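Local coordinates for thiamine phosphate pyrophosphorylase (Bacteroides thetaiotaomicron VPI-5482, PDB 3CEU), which probably joins a thiazole phosphate to a pyrimidine diphosphate to make thiamine phosphate in thiamine diphosphate biosynthesis, at residues 143-155 / 161-174. Numbering follows the deposited sequence.
Sequences IDSKVMALGGINE and IKDFGFGGAVVLGD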
loop_
_atom_site.group_PDB
_atom_site.type_symbol
_atom_site.label_atom_id
_atom_site.label_comp_id
_atom_site.label_asym_id
_atom_site.label_seq_id
_atom_site.Cartn_x
_atom_site.Cartn_y
_atom_site.Cartn_z
ATOM N N ILE A 143 3.243 -12.921 -12.114
ATOM C CA ILE A 143 3.636 -11.939 -11.126
ATOM C C ILE A 143 4.752 -11.084 -11.704
ATOM O O ILE A 143 5.799 -11.595 -12.105
ATOM C CB ILE A 143 4.150 -12.616 -9.864
ATOM C CG1 ILE A 143 4.981 -11.628 -9.043
ATOM C CG2 ILE A 143 4.962 -13.824 -10.237
ATOM C CD1 ILE A 143 5.505 -12.207 -7.779
ATOM N N ASP A 144 4.530 -9.780 -11.752
ATOM C CA ASP A 144 5.535 -8.887 -12.290
ATOM C C ASP A 144 5.467 -7.512 -11.640
ATOM O O ASP A 144 4.839 -7.336 -10.601
ATOM C CB ASP A 144 5.367 -8.779 -13.811
ATOM C CG ASP A 144 4.001 -8.244 -14.215
ATOM O OD1 ASP A 144 3.771 -8.085 -15.431
ATOM O OD2 ASP A 144 3.161 -7.982 -13.322
ATOM N N SER A 145 6.114 -6.536 -12.256
ATOM C CA SER A 145 6.131 -5.185 -11.715
ATOM C C SER A 145 4.743 -4.600 -11.423
ATOM O O SER A 145 4.635 -3.564 -10.772
ATOM C CB SER A 145 6.871 -4.269 -12.681
ATOM O OG SER A 145 6.404 -4.484 -14.005
ATOM N N LYS A 146 3.691 -5.262 -11.893
ATOM C CA LYS A 146 2.342 -4.758 -11.685
ATOM C C LYS A 146 1.602 -5.414 -10.515
ATOM O O LYS A 146 0.469 -5.050 -10.206
ATOM C CB LYS A 146 1.525 -4.908 -12.980
ATOM C CG LYS A 146 0.122 -4.330 -12.910
ATOM C CD LYS A 146 -0.733 -4.697 -14.116
ATOM C CE LYS A 146 -0.532 -3.763 -15.293
ATOM N NZ LYS A 146 -1.688 -3.889 -16.219
ATOM N N VAL A 147 2.230 -6.370 -9.848
ATOM C CA VAL A 147 1.562 -7.012 -8.724
ATOM C C VAL A 147 2.262 -6.686 -7.409
ATOM O O VAL A 147 3.482 -6.818 -7.285
ATOM C CB VAL A 147 1.511 -8.530 -8.909
ATOM C CG1 VAL A 147 2.904 -9.074 -9.089
ATOM C CG2 VAL A 147 0.823 -9.175 -7.712
HETATM N N MSE A 148 1.489 -6.246 -6.428
HETATM C CA MSE A 148 2.059 -5.888 -5.142
HETATM C C MSE A 148 1.726 -6.953 -4.100
HETATM O O MSE A 148 0.570 -7.338 -3.928
HETATM C CB MSE A 148 1.529 -4.518 -4.707
HETATM C CG MSE A 148 1.570 -3.451 -5.817
HETATM SE SE MSE A 148 3.302 -3.214 -6.720
HETATM C CE MSE A 148 2.833 -1.721 -7.865
ATOM N N ALA A 149 2.748 -7.442 -3.409
ATOM C CA ALA A 149 2.527 -8.475 -2.412
ATOM C C ALA A 149 1.989 -7.868 -1.121
ATOM O O ALA A 149 2.466 -6.838 -0.660
ATOM C CB ALA A 149 3.824 -9.232 -2.152
ATOM N N LEU A 150 0.985 -8.514 -0.546
ATOM C CA LEU A 150 0.383 -8.036 0.687
ATOM C C LEU A 150 -0.014 -9.177 1.605
ATOM O O LEU A 150 -0.474 -10.228 1.151
ATOM C CB LEU A 150 -0.859 -7.193 0.377
ATOM C CG LEU A 150 -1.881 -7.006 1.514
ATOM C CD1 LEU A 150 -1.291 -6.144 2.636
ATOM C CD2 LEU A 150 -3.137 -6.366 0.950
ATOM N N GLY A 151 0.154 -8.960 2.905
ATOM C CA GLY A 151 -0.224 -9.977 3.863
ATOM C C GLY A 151 0.926 -10.634 4.598
ATOM O O GLY A 151 1.603 -11.515 4.063
ATOM N N GLY A 152 1.139 -10.193 5.833
ATOM C CA GLY A 152 2.186 -10.754 6.660
ATOM C C GLY A 152 3.595 -10.462 6.203
ATOM O O GLY A 152 4.471 -11.318 6.291
ATOM N N ILE A 153 3.821 -9.249 5.722
ATOM C CA ILE A 153 5.143 -8.861 5.252
ATOM C C ILE A 153 5.880 -8.111 6.363
ATOM O O ILE A 153 5.273 -7.338 7.102
ATOM C CB ILE A 153 5.012 -7.968 4.013
ATOM C CG1 ILE A 153 4.152 -8.686 2.967
ATOM C CG2 ILE A 153 6.385 -7.628 3.459
ATOM C CD1 ILE A 153 3.864 -7.861 1.732
ATOM N N ASN A 154 7.180 -8.353 6.489
ATOM C CA ASN A 154 7.980 -7.689 7.513
ATOM C C ASN A 154 9.440 -7.667 7.109
ATOM O O ASN A 154 9.784 -8.077 6.004
ATOM C CB ASN A 154 7.852 -8.394 8.868
ATOM C CG ASN A 154 8.290 -9.839 8.812
ATOM O OD1 ASN A 154 9.159 -10.200 8.022
ATOM N ND2 ASN A 154 7.697 -10.676 9.655
ATOM N N GLU A 155 10.294 -7.206 8.021
ATOM C CA GLU A 155 11.732 -7.104 7.772
ATOM C C GLU A 155 12.398 -8.469 7.612
ATOM O O GLU A 155 13.474 -8.576 7.026
ATOM C CB GLU A 155 12.409 -6.334 8.914
ATOM C CG GLU A 155 12.606 -7.153 10.187
ATOM C CD GLU A 155 13.030 -6.314 11.376
ATOM O OE1 GLU A 155 12.196 -5.530 11.873
ATOM O OE2 GLU A 155 14.193 -6.429 11.819
ATOM N N ILE A 161 10.282 -11.610 -0.808
ATOM C CA ILE A 161 9.220 -11.177 -1.699
ATOM C C ILE A 161 9.748 -10.618 -3.019
ATOM O O ILE A 161 9.231 -10.960 -4.092
ATOM C CB ILE A 161 8.312 -10.141 -1.009
ATOM C CG1 ILE A 161 7.328 -10.876 -0.095
ATOM C CG2 ILE A 161 7.585 -9.287 -2.046
ATOM C CD1 ILE A 161 6.363 -9.972 0.626
ATOM N N LYS A 162 10.769 -9.766 -2.953
ATOM C CA LYS A 162 11.327 -9.198 -4.173
ATOM C C LYS A 162 11.997 -10.309 -4.966
ATOM O O LYS A 162 12.214 -10.187 -6.173
ATOM C CB LYS A 162 12.337 -8.089 -3.866
ATOM C CG LYS A 162 13.735 -8.556 -3.520
ATOM C CD LYS A 162 14.782 -7.636 -4.154
ATOM C CE LYS A 162 14.684 -6.198 -3.642
ATOM N NZ LYS A 162 15.633 -5.298 -4.359
ATOM N N ASP A 163 12.320 -11.399 -4.278
ATOM C CA ASP A 163 12.943 -12.547 -4.926
ATOM C C ASP A 163 11.912 -13.218 -5.816
ATOM O O ASP A 163 12.254 -13.816 -6.836
ATOM C CB ASP A 163 13.437 -13.539 -3.877
ATOM C CG ASP A 163 14.715 -13.082 -3.205
ATOM O OD1 ASP A 163 15.045 -11.876 -3.298
ATOM O OD2 ASP A 163 15.386 -13.925 -2.572
ATOM N N PHE A 164 10.646 -13.113 -5.422
ATOM C CA PHE A 164 9.549 -13.706 -6.179
ATOM C C PHE A 164 9.214 -12.899 -7.436
ATOM O O PHE A 164 8.392 -13.323 -8.246
ATOM C CB PHE A 164 8.306 -13.816 -5.297
ATOM C CG PHE A 164 8.341 -14.967 -4.326
ATOM C CD1 PHE A 164 8.313 -14.740 -2.957
ATOM C CD2 PHE A 164 8.363 -16.279 -4.783
ATOM C CE1 PHE A 164 8.300 -15.800 -2.052
ATOM C CE2 PHE A 164 8.350 -17.352 -3.885
ATOM C CZ PHE A 164 8.317 -17.109 -2.518
ATOM N N GLY A 165 9.839 -11.735 -7.588
ATOM C CA GLY A 165 9.586 -10.916 -8.760
ATOM C C GLY A 165 8.491 -9.876 -8.588
ATOM O O GLY A 165 8.131 -9.190 -9.549
ATOM N N PHE A 166 7.955 -9.767 -7.372
ATOM C CA PHE A 166 6.906 -8.797 -7.065
ATOM C C PHE A 166 7.358 -7.375 -7.381
ATOM O O PHE A 166 8.489 -6.988 -7.082
ATOM C CB PHE A 166 6.508 -8.886 -5.582
ATOM C CG PHE A 166 5.556 -10.014 -5.268
ATOM C CD1 PHE A 166 4.254 -10.004 -5.772
ATOM C CD2 PHE A 166 5.962 -11.097 -4.490
ATOM C CE1 PHE A 166 3.375 -11.052 -5.511
ATOM C CE2 PHE A 166 5.087 -12.149 -4.225
ATOM C CZ PHE A 166 3.786 -12.123 -4.741
ATOM N N GLY A 167 6.474 -6.593 -7.987
ATOM C CA GLY A 167 6.816 -5.218 -8.310
ATOM C C GLY A 167 6.717 -4.314 -7.090
ATOM O O GLY A 167 6.916 -3.105 -7.187
ATOM N N GLY A 168 6.401 -4.899 -5.936
ATOM C CA GLY A 168 6.294 -4.105 -4.728
ATOM C C GLY A 168 5.793 -4.875 -3.522
ATOM O O GLY A 168 5.314 -6.003 -3.628
ATOM N N ALA A 169 5.912 -4.263 -2.355
ATOM C CA ALA A 169 5.450 -4.908 -1.138
ATOM C C ALA A 169 4.567 -3.921 -0.405
ATOM O O ALA A 169 4.853 -2.724 -0.372
ATOM C CB ALA A 169 6.640 -5.326 -0.270
ATOM N N VAL A 170 3.484 -4.430 0.164
ATOM C CA VAL A 170 2.539 -3.593 0.884
ATOM C C VAL A 170 2.568 -3.927 2.358
ATOM O O VAL A 170 2.502 -5.086 2.736
ATOM C CB VAL A 170 1.117 -3.795 0.341
ATOM C CG1 VAL A 170 0.149 -2.847 1.037
ATOM C CG2 VAL A 170 1.124 -3.563 -1.169
ATOM N N VAL A 171 2.662 -2.904 3.194
ATOM C CA VAL A 171 2.730 -3.129 4.626
ATOM C C VAL A 171 1.739 -2.260 5.396
ATOM O O VAL A 171 1.340 -1.185 4.944
ATOM C CB VAL A 171 4.160 -2.837 5.137
ATOM C CG1 VAL A 171 5.161 -3.690 4.391
ATOM C CG2 VAL A 171 4.484 -1.362 4.944
ATOM N N LEU A 172 1.335 -2.730 6.565
ATOM C CA LEU A 172 0.414 -1.961 7.385
ATOM C C LEU A 172 0.780 -2.147 8.857
ATOM O O LEU A 172 1.343 -1.247 9.478
ATOM C CB LEU A 172 -1.037 -2.394 7.119
ATOM C CG LEU A 172 -2.130 -1.353 7.431
ATOM C CD1 LEU A 172 -3.472 -1.769 6.809
ATOM C CD2 LEU A 172 -2.268 -1.201 8.935
ATOM N N GLY A 173 0.485 -3.325 9.399
ATOM C CA GLY A 173 0.778 -3.601 10.798
ATOM C C GLY A 173 2.236 -3.512 11.233
ATOM O O GLY A 173 2.572 -2.811 12.195
ATOM N N ASP A 174 3.114 -4.223 10.533
ATOM C CA ASP A 174 4.526 -4.218 10.900
ATOM C C ASP A 174 5.099 -2.815 11.008
ATOM O O ASP A 174 6.173 -2.613 11.589
ATOM C CB ASP A 174 5.352 -4.996 9.890
ATOM C CG ASP A 174 6.827 -4.929 10.202
ATOM O OD1 ASP A 174 7.218 -5.384 11.300
ATOM O OD2 ASP A 174 7.592 -4.412 9.361
#
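Ala149 on strand 147-150 and Ala169 on strand 168-171 pair in parallel, their short axes 37° apart, with Ala149 N donating to Gly168 O at 3.0 Å and Val170 N to Ala149 O at 2.7 Å. The second bond runs almost in line with the carbonyl, whereas Ala149 N sits above the carbonyl plane of Gly168. Gly167 N, just before the strand, is shared weakly by Asp144 O and Val147 O. The missing side chain of Gly168 leaves room for the selenium of Met148, whose SE rests against Gly167 C and Gly168 N; nearer the backbone, Met148 CB meets Val170 CG2 at 3.7 Å, on the face where Ile4 of strand 2-6 also packs.

The other face, turned to helix 158-163, is built round Phe166. Its ring is sandwiched: Ala149 CB lies over the centre of one face, 3.5 Å from the centroid, and Ile143 CD1 covers the opposite one, while Val147 O and Ile161 O lie at the edge in its plane. With CG1 anti to the backbone N (chi1 161°) and the chain extended, Ile143 brings CD1 end-on over that face. A leucine in place of Phe166 has no flat ring, and would probably leave the Ala149 and Ile143 methyls with a gap between them. Farther along, Ile153 CD1 meets Ile161 CD1 at 3.5 Å, the two side chains crossing nearly at right angles.

Past the strands, Asp174 CB approaches Ile153 O, while its OD2 is hydrogen-bonded to NE2 of His193. The last beta-alpha-beta crossover of the barrel, joining its seventh and eighth strands, thus combines directional backbone bonds with a largely apolar strand-helix interface.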